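Local structure of cyclodipeptide synthase, BtCDPS (Bacillus thermoamylovorans, 6ZTU) at residues T77-T80 against K81-K85. The protein probably makes cyclodipeptides by transferring aminoacyl groups, normally drawn from aminoacyl-tRNAs, as a member of the cyclodipeptide synthase family. Numbering follows the deposited sequence.
Sequences TPTT and KAERK
Thr80 and Arg84 meet one turn apart at the start of a long helix, the threonine methyl CG2 lying 3.5 Å from NH2 at the edge of the guanidinium, near its plane. A bend at chi3 (-108°) turns the arginine head back toward the N-terminus, and Lys81 CA sits 4.2 Å above the guanidinium plane, over the centre of one face. Thr79 repeats the pairing with Glu83: its CG2, anti to the backbone N, touches the carboxylate carbon CD at 3.7 Å, and the two side chains slant across each other. The hydroxyl on the other branch, Thr79 OG1, hydrogen-bonds to Glu73. Before the helix, Thr77 carries its CG2 against the first turn, 3.5 Å from Ala82 N and 3.8 Å from Ala82 CB. The Ala82 amide also makes the first of three i-to-i+4 bonds, nearly straight, to the O of the N-cap residue Pro78 at 2.9 Å. Glu83 N to Thr79 O follows at 2.9 Å, and Arg84 N to Thr80 O is longer at 3.3 Å. Ala82 is buried against Leu72 of helix 68-74, where Lys69 meets Thr79 and Glu83. The contact begins helix 79-103, which follows helix 68-74 and precedes edge strand 110-112.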
# COMPACT_ATOMS: atom_id res chain seq x y z
N THR A 77 -17.09 12.47 7.31
CA THR A 77 -16.35 12.88 8.49
C THR A 77 -15.83 14.29 8.24
O THR A 77 -15.14 14.53 7.25
CB THR A 77 -15.19 11.93 8.80
OG1 THR A 77 -15.69 10.60 8.97
CG2 THR A 77 -14.48 12.34 10.08
N PRO A 78 -16.16 15.26 9.09
CA PRO A 78 -15.62 16.61 8.89
C PRO A 78 -14.11 16.59 9.00
O PRO A 78 -13.53 15.79 9.74
CB PRO A 78 -16.27 17.43 10.02
CG PRO A 78 -17.35 16.54 10.59
CD PRO A 78 -16.90 15.14 10.35
N THR A 79 -13.47 17.49 8.25
CA THR A 79 -12.01 17.50 8.13
C THR A 79 -11.32 17.48 9.50
O THR A 79 -10.30 16.80 9.68
CB THR A 79 -11.55 18.71 7.32
OG1 THR A 79 -12.09 18.64 5.99
CG2 THR A 79 -10.02 18.77 7.24
N THR A 80 -11.86 18.22 10.47
CA THR A 80 -11.22 18.30 11.78
C THR A 80 -11.14 16.93 12.45
O THR A 80 -10.08 16.52 12.93
CB THR A 80 -11.97 19.28 12.69
OG1 THR A 80 -12.14 20.54 12.03
CG2 THR A 80 -11.21 19.48 13.99
N LYS A 81 -12.26 16.21 12.50
CA LYS A 81 -12.25 14.88 13.10
C LYS A 81 -11.42 13.91 12.26
O LYS A 81 -10.70 13.07 12.82
CB LYS A 81 -13.69 14.38 13.26
CG LYS A 81 -13.84 13.17 14.17
CD LYS A 81 -15.32 12.88 14.43
CE LYS A 81 -15.71 11.48 13.98
NZ LYS A 81 -17.17 11.38 13.72
N ALA A 82 -11.50 14.02 10.93
CA ALA A 82 -10.77 13.11 10.06
C ALA A 82 -9.26 13.22 10.27
O ALA A 82 -8.56 12.22 10.42
CB ALA A 82 -11.12 13.38 8.59
N GLU A 83 -8.75 14.46 10.30
CA GLU A 83 -7.32 14.67 10.51
C GLU A 83 -6.87 14.12 11.85
O GLU A 83 -5.77 13.56 11.96
CB GLU A 83 -6.99 16.17 10.39
CG GLU A 83 -6.87 16.66 8.94
CD GLU A 83 -6.77 18.18 8.83
OE1 GLU A 83 -7.10 18.88 9.82
OE2 GLU A 83 -6.36 18.68 7.76
N ARG A 84 -7.70 14.25 12.88
CA ARG A 84 -7.38 13.66 14.18
C ARG A 84 -7.28 12.15 14.08
O ARG A 84 -6.31 11.54 14.55
CB ARG A 84 -8.42 14.05 15.23
CG ARG A 84 -8.20 15.38 15.91
CD ARG A 84 -9.25 15.58 17.00
NE ARG A 84 -10.24 16.59 16.62
CZ ARG A 84 -11.51 16.56 17.00
NH1 ARG A 84 -11.96 15.56 17.75
NH2 ARG A 84 -12.34 17.52 16.61
N LYS A 85 -8.30 11.51 13.49
CA LYS A 85 -8.31 10.06 13.41
C LYS A 85 -7.10 9.54 12.63
O LYS A 85 -6.53 8.52 13.00
CB LYS A 85 -9.61 9.57 12.79
CG LYS A 85 -10.83 9.89 13.65
CD LYS A 85 -12.11 9.32 13.06
CE LYS A 85 -12.12 7.80 13.15
NZ LYS A 85 -13.45 7.24 12.79